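PDB 4HFQ: MutT/nudix family protein from Streptococcus pneumoniae, which hydrolyses UDP-linked precursors of peptidoglycan biosynthesis, acting as a Nudix-family UDP-X diphosphatase. Local coordinates for residues Leu10-Ile14 against Leu40-Leu44; Pro68-Ala74 against Gln142-Phe148; Trp75-Glu80 against Leu190-Gln195; Pro96-Glu101 against Glu113-Thr118. All coordinates share one frame; numbering follows the deposited sequence.

Interaction 1: residues Leu10-Ile14 against Leu40-Leu44; sequences LQRMI and LSEML
The backbone bond from I14 N to L10 O, 2.9 Å long, ties together two residues of helix 3-23 that both press on L40 of helix 27-47. Across the contact itself the side chains meet by apolar packing alone. L40 stands at the middle. Its CG lies opposite the carbonyl carbon (chi1 -69°), and the two methyls divide the work: CD2 meets M13 CE at 3.7 Å and L10 CD1 at 4.0 Å, whereas CD1 lies over the M13-I14 backbone, 3.9 Å from I14 N. L10 forks around the next turn of the partner helix. The L10 and M43 side chains slide past each other in opposing senses, CD1 to CE 4.1 Å, while those of L10 and L44 cross at about a right angle, CD2 to CD1 3.8 Å. M13 and M43 both bend at the last torsion, which brings their CE methyls to 4.3 Å. The short segments run antiparallel, at 161°, with their axes 11.4 Å apart, so long side chains rather than close backbones fill the space between them. R12 forms salt bridges with D35 and E101 of the second subunit, while L44 is covered by V58 and L59 of helix 52-59. This is an antiparallel helical hairpin, here the apolar interior of the N-terminal domain that accompanies the Nudix domain and takes part in its dimer.

Interaction 2: residues Pro68-Ala74 against Gln142-Phe148; sequences PLMDVRA and QYTKFVF. With TRS (2-amino-2-hydroxymethyl-propane-1,3-diol), chain E; EDO (1,2-ethanediol), chain Y; SO4 (sulfate ion), chain F.
A salt-bridge network in a pocket holding a Tris molecule and a sulfate, both probably from the crystallisation liquor, sits on the parallel pairing of strands 69-74 and 143-148. D71 is its hub. R73 grips the carboxylate side-on, with NE to OD2 at 2.9 Å and in the guanidinium plane, and NH2 to OD1 at 2.9 Å, both through syn lone pairs. K145 NZ meets the same OD2 at 2.8 Å from above the carboxylate plane, 67° out of it. Two bends, at chi3 and chi4 (-69° and -70°), curl the lysine back to this point. OD2 therefore serves two donors, and D71 probably offsets the like charges of R73 and K145. NZ also reaches Tris O3 at 2.7 Å, R73 NH1 holds sulfate O4 at 2.9 Å, and the Tris nitrogen lies 3.4 Å above one face of the Y143 ring. Beneath them the backbone alternates regularly: L69, D71 and R73 each donate to and accept from the partner strand, as with F146 N to D71 O at 2.8 Å. On the reverse face F146 meets F146 of the second subunit. Such a parallel pair belongs to the central mixed sheet of the Nudix fold.

Interaction 3: residues Trp75-Glu80 against Leu190-Gln195; sequences WIVEDE and LWQVYQ
W75 is the innermost piece of the contact, touched by three residues of the helix 184-194. L190 lays its CB over one face of the indole, 3.7 Å from the centroid of the six-membered ring and 18° off its normal, a CH-pi contact. At an edge of the same indole sits Y194, whose CG is 3.4 Å from W75 NE1; the five-membered ring of W75 and the Y194 ring meet obliquely, planes at 56°. W191 brings CE3 to 3.9 Å from W75 CZ2. The indole reaches the helix because CG is set opposite the backbone N (chi1 178°). One shell further out, V77 covers a face of Y194, its CG2 4.0 Å from the ring centroid, and E80 crosses W191 with OE1 3.5 Å from CH2. A water links E80 OE1, 3.0 Å away, to Y194 OH, 2.7 Å away. Behind these, L95, L128 and V147 pack on both W75 and L190, while W75 pairs through its backbone with F148 and C150. The chemistry is thus graded: dispersion and CH-pi contacts dock the helix on the strand, and polarity enters at the rim, largely through water.

Interaction 4: residues Pro96-Glu101 against Glu113-Thr118; sequences PGGFGE and EIEEET
Strand 97-99 passes helix 113-118 at 8.5 Å between axes and 119° between directions, with phi near 150° at both G97 and G98, where a side chain would jam against the preceding carbonyl oxygen; at G98 a CB would also come within 3.1 Å of E113 OE1. The loop leaving strand 93-99 at G98 and helix 106-118 form the Nudix box, recognisable in the run from G98 through E113, E116 and E117. E117, its CG opposite the carbonyl carbon (chi1 -70°) and its chain extended, accepts G97 N on OE1 at 2.9 Å, from the syn side, and sets OE2 2.6 Å from G97 O. E113 is extended likewise one turn earlier: its OE1 lies 2.8 Å from G98 N at too poor an angle for a bond, and its OE2 is 2.6 Å from F99 O. In Nudix hydrolases glutamates of this helix typically bind divalent metal, and the gathering of E113 and E117, with E162 near the latter, is consistent with such a site. The F99 ring meets that of Y65 of the second subunit. The P96 and T118 side chains cross at about a right angle, CG to CG2 3.9 Å, while T118 OG1 and T118 N both donate to I114 O from opposite faces of its carbonyl plane, OG1 at 2.6 Å.

Overall arrangement
Interactions 2, 3 and 4 share the Nudix sheet, and strand 69-78 is the common element of interactions 2 and 3. Interaction 4 lies closest to interaction 2, with centres about 11 Å apart. On the pocket side D71 OD1 lies 3.4 Å from G98 O, and O3 of the sulfate held by R73 is 3.0 Å from E117 OE1, which places the pocket beside the Nudix-box glutamates; on the other face V72 CG2 touches E113 OE1. Interaction 3, centred about 18 Å from each, continues the sheet away from it, through F148 O to W75 N and through V147 packing on L190. Interaction 1 is remote, about 39 Å from interaction 3 between centres, yet Q11 touches Q142. The second subunit reaches interactions 1, 2 and 4.

Interaction 1: residues Leu10-Ile14 against Leu40-Leu44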
# COMPACT_ATOMS: atom_id res chain seq x y z
N LEU A 10 -14.09 -1.90 7.35
CA LEU A 10 -13.43 -2.78 8.31
C LEU A 10 -11.91 -2.70 8.20
O LEU A 10 -11.19 -2.57 9.20
CB LEU A 10 -13.93 -4.22 8.14
CG LEU A 10 -13.31 -5.32 9.00
CD1 LEU A 10 -13.71 -5.16 10.45
CD2 LEU A 10 -13.67 -6.72 8.50
N GLN A 11 -11.43 -2.79 6.96
CA GLN A 11 -10.01 -2.77 6.68
C GLN A 11 -9.40 -1.47 7.24
O GLN A 11 -8.35 -1.49 7.91
CB GLN A 11 -9.88 -2.90 5.17
CG GLN A 11 -8.48 -3.06 4.65
CD GLN A 11 -8.48 -2.76 3.17
OE1 GLN A 11 -8.50 -1.60 2.76
NE2 GLN A 11 -8.48 -3.83 2.34
N ARG A 12 -10.06 -0.35 7.03
CA ARG A 12 -9.57 0.94 7.49
C ARG A 12 -9.58 1.06 9.02
O ARG A 12 -8.61 1.53 9.64
CB ARG A 12 -10.37 2.08 6.84
CG ARG A 12 -9.92 3.45 7.26
CD ARG A 12 -8.51 3.77 6.79
NE ARG A 12 -8.09 5.07 7.32
CZ ARG A 12 -6.85 5.38 7.67
NH1 ARG A 12 -5.83 4.52 7.50
NH2 ARG A 12 -6.63 6.58 8.19
N MET A 13 -10.67 0.60 9.65
CA MET A 13 -10.74 0.68 11.11
C MET A 13 -9.73 -0.22 11.80
O MET A 13 -9.15 0.18 12.83
CB MET A 13 -12.15 0.36 11.57
CG MET A 13 -13.13 1.44 11.18
SD MET A 13 -14.72 1.39 12.00
CE MET A 13 -15.37 -0.09 11.25
N ILE A 14 -9.44 -1.38 11.22
CA ILE A 14 -8.37 -2.22 11.75
C ILE A 14 -7.05 -1.44 11.69
O ILE A 14 -6.29 -1.39 12.66
CB ILE A 14 -8.27 -3.56 10.99
CG1 ILE A 14 -9.47 -4.46 11.34
CG2 ILE A 14 -6.94 -4.26 11.31
CD1 ILE A 14 -9.70 -5.60 10.37
N LEU A 40 -14.26 -5.01 16.62
CA LEU A 40 -14.07 -5.28 15.20
C LEU A 40 -14.05 -6.79 14.96
O LEU A 40 -14.62 -7.25 13.98
CB LEU A 40 -12.79 -4.63 14.67
CG LEU A 40 -12.83 -3.10 14.61
CD1 LEU A 40 -11.45 -2.49 14.43
CD2 LEU A 40 -13.78 -2.56 13.55
N SER A 41 -13.41 -7.51 15.87
CA SER A 41 -13.32 -8.97 15.80
C SER A 41 -14.70 -9.64 15.95
O SER A 41 -15.02 -10.59 15.23
CB SER A 41 -12.34 -9.47 16.86
OG SER A 41 -11.06 -8.85 16.71
N GLU A 42 -15.51 -9.14 16.88
CA GLU A 42 -16.87 -9.66 17.09
C GLU A 42 -17.74 -9.36 15.90
O GLU A 42 -18.51 -10.21 15.44
CB GLU A 42 -17.48 -9.05 18.35
CG GLU A 42 -16.85 -9.55 19.63
CD GLU A 42 -17.20 -8.71 20.84
OE1 GLU A 42 -18.22 -7.98 20.82
OE2 GLU A 42 -16.44 -8.79 21.84
N MET A 43 -17.62 -8.15 15.36
CA MET A 43 -18.42 -7.75 14.23
C MET A 43 -18.06 -8.55 12.98
O MET A 43 -18.96 -9.00 12.26
CB MET A 43 -18.27 -6.24 13.98
CG MET A 43 -19.09 -5.76 12.79
SD MET A 43 -18.99 -4.00 12.59
CE MET A 43 -17.38 -3.89 11.91
N LEU A 44 -16.77 -8.75 12.74
CA LEU A 44 -16.34 -9.57 11.62
C LEU A 44 -16.87 -11.00 11.72
O LEU A 44 -17.32 -11.57 10.71
CB LEU A 44 -14.82 -9.55 11.49
CG LEU A 44 -14.32 -10.57 10.47
CD1 LEU A 44 -14.86 -10.25 9.08
CD2 LEU A 44 -12.80 -10.66 10.49

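Interaction 2: residues Pro68-Ala74 against Gln142-Phe148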
# COMPACT_ATOMS: atom_id res chain seq x y z
N PRO A 68 -0.35 -0.48 3.41
CA PRO A 68 -0.57 -1.43 2.32
C PRO A 68 0.63 -2.37 2.18
O PRO A 68 1.78 -1.97 2.42
CB PRO A 68 -0.74 -0.52 1.10
CG PRO A 68 -1.26 0.76 1.65
CD PRO A 68 -0.52 0.91 2.96
N LEU A 69 0.34 -3.62 1.83
CA LEU A 69 1.37 -4.64 1.69
C LEU A 69 1.91 -4.72 0.27
O LEU A 69 1.24 -4.30 -0.68
CB LEU A 69 0.81 -5.99 2.11
CG LEU A 69 0.26 -6.09 3.54
CD1 LEU A 69 -0.31 -7.49 3.76
CD2 LEU A 69 1.36 -5.81 4.54
N MET A 70 3.13 -5.24 0.13
CA MET A 70 3.74 -5.45 -1.18
C MET A 70 3.28 -6.74 -1.84
O MET A 70 3.28 -7.81 -1.22
CB MET A 70 5.27 -5.46 -1.08
CG MET A 70 5.99 -5.79 -2.40
SD MET A 70 7.79 -5.72 -2.27
CE MET A 70 7.87 -4.62 -0.85
N ASP A 71 2.87 -6.63 -3.10
CA ASP A 71 2.74 -7.79 -3.99
C ASP A 71 3.53 -7.45 -5.24
O ASP A 71 3.51 -6.30 -5.73
CB ASP A 71 1.27 -8.05 -4.33
CG ASP A 71 1.07 -9.24 -5.24
OD1 ASP A 71 1.01 -10.37 -4.75
OD2 ASP A 71 0.95 -9.04 -6.47
N VAL A 72 4.27 -8.43 -5.74
CA VAL A 72 5.06 -8.26 -6.98
C VAL A 72 4.62 -9.26 -8.03
O VAL A 72 4.28 -10.40 -7.71
CB VAL A 72 6.60 -8.35 -6.74
CG1 VAL A 72 7.06 -7.21 -5.84
CG2 VAL A 72 7.03 -9.71 -6.18
N ARG A 73 4.62 -8.81 -9.29
CA ARG A 73 4.21 -9.65 -10.41
C ARG A 73 5.14 -9.41 -11.57
O ARG A 73 5.69 -8.31 -11.73
CB ARG A 73 2.77 -9.36 -10.86
CG ARG A 73 1.70 -9.63 -9.82
CD ARG A 73 1.54 -11.11 -9.58
NE ARG A 73 1.07 -11.37 -8.21
CZ ARG A 73 0.81 -12.57 -7.71
NH1 ARG A 73 0.91 -13.66 -8.48
NH2 ARG A 73 0.43 -12.69 -6.46
N ALA A 74 5.29 -10.46 -12.40
CA ALA A 74 6.14 -10.41 -13.59
C ALA A 74 5.29 -10.48 -14.86
O ALA A 74 4.45 -11.36 -15.00
CB ALA A 74 7.12 -11.57 -13.58
N GLN A 142 -5.11 -4.66 1.83
CA GLN A 142 -4.76 -3.81 0.70
C GLN A 142 -3.31 -4.01 0.31
O GLN A 142 -2.42 -3.95 1.17
CB GLN A 142 -5.01 -2.35 1.07
CG GLN A 142 -4.75 -1.39 -0.08
CD GLN A 142 -5.03 0.04 0.27
OE1 GLN A 142 -4.85 0.42 1.43
NE2 GLN A 142 -5.48 0.84 -0.69
N TYR A 143 -3.06 -4.24 -0.98
CA TYR A 143 -1.72 -4.36 -1.54
C TYR A 143 -1.44 -3.27 -2.55
O TYR A 143 -2.33 -2.81 -3.27
CB TYR A 143 -1.53 -5.70 -2.26
CG TYR A 143 -1.51 -6.90 -1.35
CD1 TYR A 143 -2.69 -7.49 -0.92
CD2 TYR A 143 -0.31 -7.47 -0.94
CE1 TYR A 143 -2.67 -8.60 -0.07
CE2 TYR A 143 -0.28 -8.58 -0.11
CZ TYR A 143 -1.46 -9.14 0.32
OH TYR A 143 -1.41 -10.24 1.17
N THR A 144 -0.18 -2.84 -2.58
CA THR A 144 0.40 -2.18 -3.75
C THR A 144 1.00 -3.28 -4.62
O THR A 144 1.97 -3.93 -4.24
CB THR A 144 1.50 -1.16 -3.37
OG1 THR A 144 2.54 -1.83 -2.66
CG2 THR A 144 0.92 -0.04 -2.48
N LYS A 145 0.40 -3.46 -5.80
CA LYS A 145 0.77 -4.55 -6.68
C LYS A 145 1.67 -4.01 -7.79
O LYS A 145 1.20 -3.32 -8.71
CB LYS A 145 -0.52 -5.20 -7.21
CG LYS A 145 -0.29 -6.32 -8.23
CD LYS A 145 -1.63 -6.92 -8.68
CE LYS A 145 -2.35 -7.70 -7.59
NZ LYS A 145 -1.69 -8.99 -7.24
N PHE A 146 2.96 -4.27 -7.65
CA PHE A 146 3.97 -3.86 -8.65
C PHE A 146 3.95 -4.89 -9.76
O PHE A 146 4.05 -6.09 -9.48
CB PHE A 146 5.37 -3.90 -8.03
CG PHE A 146 5.63 -2.87 -6.97
CD1 PHE A 146 5.25 -3.10 -5.66
CD2 PHE A 146 6.28 -1.68 -7.28
CE1 PHE A 146 5.51 -2.17 -4.66
CE2 PHE A 146 6.54 -0.73 -6.30
CZ PHE A 146 6.13 -0.96 -4.99
N VAL A 147 3.85 -4.44 -11.00
CA VAL A 147 3.98 -5.36 -12.14
C VAL A 147 5.18 -4.92 -12.96
O VAL A 147 5.18 -3.83 -13.55
CB VAL A 147 2.72 -5.39 -13.01
CG1 VAL A 147 2.90 -6.47 -14.07
CG2 VAL A 147 1.48 -5.66 -12.17
N PHE A 148 6.22 -5.77 -12.96
CA PHE A 148 7.47 -5.50 -13.64
C PHE A 148 7.50 -6.21 -14.98
O PHE A 148 7.20 -7.40 -15.07
CB PHE A 148 8.64 -6.03 -12.82
CG PHE A 148 8.84 -5.31 -11.50
CD1 PHE A 148 9.56 -4.12 -11.44
CD2 PHE A 148 8.33 -5.85 -10.33
CE1 PHE A 148 9.76 -3.47 -10.23
CE2 PHE A 148 8.54 -5.22 -9.11
CZ PHE A 148 9.25 -4.03 -9.06
C TRS E . -2.60 -11.40 -3.42
C1 TRS E . -1.46 -12.31 -2.97
C2 TRS E . -3.98 -11.86 -3.01
C3 TRS E . -2.55 -11.40 -4.91
N TRS E . -2.46 -9.94 -3.28
O1 TRS E . -0.23 -11.63 -2.75
O2 TRS E . -4.01 -11.89 -1.57
O3 TRS E . -2.85 -10.02 -5.03
C1 EDO Y . 4.73 -1.04 -0.89
O1 EDO Y . 5.54 0.00 -0.34
C2 EDO Y . 3.68 -1.48 0.15
O2 EDO Y . 4.25 -2.06 1.39
S SO4 F . 1.44 -17.44 -7.86
O1 SO4 F . 0.84 -18.79 -7.68
O2 SO4 F . 2.37 -17.20 -6.73
O3 SO4 F . 2.18 -17.38 -9.14
O4 SO4 F . 0.39 -16.41 -7.87

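Interaction 3: residues Trp75-Glu80 against Leu190-Gln195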
# COMPACT_ATOMS: atom_id res chain seq x y z
N TRP A 75 5.58 -9.56 -15.76
CA TRP A 75 4.99 -9.50 -17.10
C TRP A 75 6.04 -9.91 -18.09
O TRP A 75 6.99 -9.17 -18.35
CB TRP A 75 4.50 -8.09 -17.35
CG TRP A 75 3.91 -7.86 -18.70
CD1 TRP A 75 4.55 -7.40 -19.85
CD2 TRP A 75 2.51 -8.04 -19.07
NE1 TRP A 75 3.63 -7.27 -20.87
CE2 TRP A 75 2.39 -7.65 -20.47
CE3 TRP A 75 1.36 -8.48 -18.39
CZ2 TRP A 75 1.19 -7.71 -21.15
CZ3 TRP A 75 0.16 -8.53 -19.09
CH2 TRP A 75 0.08 -8.13 -20.43
N ILE A 76 5.90 -11.14 -18.59
CA ILE A 76 6.87 -11.77 -19.49
C ILE A 76 6.16 -12.07 -20.80
O ILE A 76 5.21 -12.84 -20.83
CB ILE A 76 7.37 -13.08 -18.85
CG1 ILE A 76 8.04 -12.80 -17.48
CG2 ILE A 76 8.32 -13.83 -19.79
CD1 ILE A 76 7.99 -13.96 -16.51
N VAL A 77 6.61 -11.43 -21.87
CA VAL A 77 5.99 -11.63 -23.20
C VAL A 77 6.95 -12.31 -24.15
O VAL A 77 8.09 -11.87 -24.29
CB VAL A 77 5.51 -10.30 -23.82
CG1 VAL A 77 5.01 -10.49 -25.26
CG2 VAL A 77 4.43 -9.65 -22.96
N GLU A 78 6.49 -13.40 -24.76
CA GLU A 78 7.27 -14.12 -25.78
C GLU A 78 6.33 -14.43 -26.92
O GLU A 78 5.23 -14.93 -26.71
CB GLU A 78 7.85 -15.40 -25.20
CG GLU A 78 8.90 -15.16 -24.14
CD GLU A 78 9.53 -16.42 -23.61
OE1 GLU A 78 9.31 -17.51 -24.19
OE2 GLU A 78 10.26 -16.31 -22.61
N ASP A 79 6.76 -14.09 -28.14
CA ASP A 79 5.95 -14.33 -29.34
C ASP A 79 4.56 -13.72 -29.15
O ASP A 79 3.54 -14.31 -29.49
CB ASP A 79 5.90 -15.85 -29.66
CG ASP A 79 5.29 -16.15 -31.02
OD1 ASP A 79 5.44 -15.33 -31.95
OD2 ASP A 79 4.65 -17.22 -31.14
N GLU A 80 4.55 -12.52 -28.54
CA GLU A 80 3.33 -11.72 -28.33
C GLU A 80 2.30 -12.38 -27.39
O GLU A 80 1.12 -12.04 -27.40
CB GLU A 80 2.68 -11.31 -29.67
CG GLU A 80 3.63 -10.59 -30.61
CD GLU A 80 3.90 -9.14 -30.24
OE1 GLU A 80 3.81 -8.76 -29.05
OE2 GLU A 80 4.23 -8.36 -31.17
N LEU A 190 -1.96 -3.56 -18.88
CA LEU A 190 -0.54 -3.88 -18.96
C LEU A 190 -0.05 -4.05 -20.39
O LEU A 190 1.03 -3.60 -20.72
CB LEU A 190 -0.23 -5.14 -18.14
CG LEU A 190 -0.33 -4.92 -16.63
CD1 LEU A 190 -0.42 -6.28 -15.97
CD2 LEU A 190 0.89 -4.14 -16.16
N TRP A 191 -0.88 -4.68 -21.23
CA TRP A 191 -0.52 -4.83 -22.63
C TRP A 191 -0.36 -3.50 -23.32
O TRP A 191 0.59 -3.29 -24.07
CB TRP A 191 -1.58 -5.69 -23.31
CG TRP A 191 -1.37 -5.93 -24.78
CD1 TRP A 191 -1.95 -5.25 -25.83
CD2 TRP A 191 -0.52 -6.95 -25.38
NE1 TRP A 191 -1.52 -5.75 -27.03
CE2 TRP A 191 -0.67 -6.78 -26.83
CE3 TRP A 191 0.30 -7.95 -24.89
CZ2 TRP A 191 0.00 -7.60 -27.73
CZ3 TRP A 191 0.97 -8.77 -25.81
CH2 TRP A 191 0.83 -8.59 -27.20
N GLN A 192 -1.27 -2.56 -23.02
CA GLN A 192 -1.17 -1.22 -23.59
C GLN A 192 0.08 -0.48 -23.12
O GLN A 192 0.74 0.20 -23.91
CB GLN A 192 -2.45 -0.42 -23.30
CG GLN A 192 -3.71 -0.99 -23.95
CD GLN A 192 -3.59 -1.14 -25.46
OE1 GLN A 192 -3.98 -2.18 -26.04
NE2 GLN A 192 -3.04 -0.14 -26.11
N VAL A 193 0.43 -0.60 -21.83
CA VAL A 193 1.67 0.02 -21.33
C VAL A 193 2.90 -0.64 -21.98
O VAL A 193 3.81 0.04 -22.46
CB VAL A 193 1.80 -0.10 -19.79
CG1 VAL A 193 3.09 0.55 -19.31
CG2 VAL A 193 0.62 0.55 -19.08
N TYR A 194 2.88 -1.96 -22.01
CA TYR A 194 3.99 -2.74 -22.57
C TYR A 194 4.28 -2.36 -24.03
O TYR A 194 5.44 -2.25 -24.42
CB TYR A 194 3.68 -4.24 -22.44
CG TYR A 194 4.63 -5.11 -23.23
CD1 TYR A 194 5.92 -5.35 -22.76
CD2 TYR A 194 4.24 -5.69 -24.44
CE1 TYR A 194 6.81 -6.13 -23.49
CE2 TYR A 194 5.12 -6.49 -25.16
CZ TYR A 194 6.39 -6.69 -24.68
OH TYR A 194 7.29 -7.48 -25.38
N GLN A 195 3.21 -2.16 -24.80
CA GLN A 195 3.33 -1.82 -26.22
C GLN A 195 3.58 -0.32 -26.44
O GLN A 195 3.62 0.13 -27.59
CB GLN A 195 2.06 -2.24 -26.98
CG GLN A 195 1.72 -3.73 -26.92
CD GLN A 195 2.71 -4.60 -27.66
OE1 GLN A 195 3.60 -4.10 -28.34
NE2 GLN A 195 2.56 -5.91 -27.54
O HOH W 1 6.52 -7.97 -27.96
O HOH W 2 4.85 -6.22 -29.51

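Interaction 4: residues Pro96-Glu101 against Glu113-Thr118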
# COMPACT_ATOMS: atom_id res chain seq x y z
N PRO A 96 3.34 -14.65 -12.75
CA PRO A 96 4.24 -15.08 -11.68
C PRO A 96 4.46 -13.95 -10.67
O PRO A 96 4.44 -12.78 -11.04
CB PRO A 96 5.55 -15.40 -12.43
CG PRO A 96 5.10 -15.73 -13.82
CD PRO A 96 3.95 -14.80 -14.08
N GLY A 97 4.65 -14.32 -9.42
CA GLY A 97 4.90 -13.35 -8.34
C GLY A 97 4.34 -13.81 -7.03
O GLY A 97 4.17 -15.02 -6.78
N GLY A 98 4.04 -12.85 -6.16
CA GLY A 98 3.60 -13.16 -4.80
C GLY A 98 3.92 -11.98 -3.91
O GLY A 98 4.30 -10.93 -4.36
N PHE A 99 3.75 -12.16 -2.61
CA PHE A 99 4.03 -11.06 -1.70
C PHE A 99 5.53 -10.74 -1.69
O PHE A 99 6.38 -11.61 -1.96
CB PHE A 99 3.44 -11.32 -0.29
CG PHE A 99 4.18 -12.34 0.51
CD1 PHE A 99 5.27 -11.97 1.29
CD2 PHE A 99 3.76 -13.68 0.52
CE1 PHE A 99 5.95 -12.91 2.05
CE2 PHE A 99 4.45 -14.63 1.28
CZ PHE A 99 5.55 -14.24 2.04
N GLY A 100 5.84 -9.47 -1.45
CA GLY A 100 7.22 -9.01 -1.29
C GLY A 100 7.76 -9.43 0.05
O GLY A 100 7.17 -9.13 1.08
N GLU A 101 8.88 -10.13 0.06
CA GLU A 101 9.49 -10.62 1.28
C GLU A 101 10.45 -9.61 1.85
O GLU A 101 11.21 -8.98 1.12
CB GLU A 101 10.24 -11.92 1.00
CG GLU A 101 9.29 -13.04 0.61
CD GLU A 101 9.95 -14.39 0.46
OE1 GLU A 101 11.06 -14.60 0.99
OE2 GLU A 101 9.32 -15.26 -0.21
N GLU A 113 11.02 -14.73 -7.10
CA GLU A 113 9.76 -15.43 -7.32
C GLU A 113 9.67 -15.99 -8.74
O GLU A 113 9.21 -17.12 -8.91
CB GLU A 113 8.57 -14.57 -6.91
CG GLU A 113 8.72 -14.28 -5.43
CD GLU A 113 7.70 -13.35 -4.84
OE1 GLU A 113 6.73 -13.02 -5.52
OE2 GLU A 113 7.88 -12.96 -3.67
N ILE A 114 10.16 -15.26 -9.73
CA ILE A 114 10.23 -15.82 -11.09
C ILE A 114 11.06 -17.12 -11.09
O ILE A 114 10.64 -18.14 -11.66
CB ILE A 114 10.84 -14.83 -12.08
CG1 ILE A 114 9.90 -13.65 -12.34
CG2 ILE A 114 11.16 -15.55 -13.41
CD1 ILE A 114 10.61 -12.49 -13.01
N GLU A 115 12.22 -17.11 -10.44
CA GLU A 115 13.07 -18.31 -10.49
C GLU A 115 12.40 -19.48 -9.77
O GLU A 115 12.39 -20.61 -10.27
CB GLU A 115 14.46 -18.05 -9.92
CG GLU A 115 15.44 -19.21 -10.17
CD GLU A 115 16.88 -18.86 -9.86
OE1 GLU A 115 17.16 -17.73 -9.43
OE2 GLU A 115 17.76 -19.73 -10.03
N GLU A 116 11.83 -19.21 -8.60
CA GLU A 116 11.21 -20.25 -7.78
C GLU A 116 10.00 -20.86 -8.45
O GLU A 116 9.77 -22.07 -8.36
CB GLU A 116 10.83 -19.69 -6.40
CG GLU A 116 12.03 -19.38 -5.52
CD GLU A 116 11.68 -18.67 -4.23
OE1 GLU A 116 10.58 -18.10 -4.10
OE2 GLU A 116 12.54 -18.68 -3.33
N GLU A 117 9.22 -20.05 -9.15
CA GLU A 117 7.97 -20.48 -9.75
C GLU A 117 8.17 -21.01 -11.17
O GLU A 117 7.59 -22.05 -11.53
CB GLU A 117 6.97 -19.32 -9.77
CG GLU A 117 6.47 -18.98 -8.37
CD GLU A 117 5.70 -17.68 -8.31
OE1 GLU A 117 5.18 -17.20 -9.34
OE2 GLU A 117 5.63 -17.15 -7.17
N THR A 118 8.95 -20.30 -11.99
CA THR A 118 9.04 -20.65 -13.41
C THR A 118 10.24 -21.51 -13.76
O THR A 118 10.25 -22.14 -14.83
CB THR A 118 9.10 -19.42 -14.32
OG1 THR A 118 10.39 -18.81 -14.20
CG2 THR A 118 8.00 -18.39 -13.99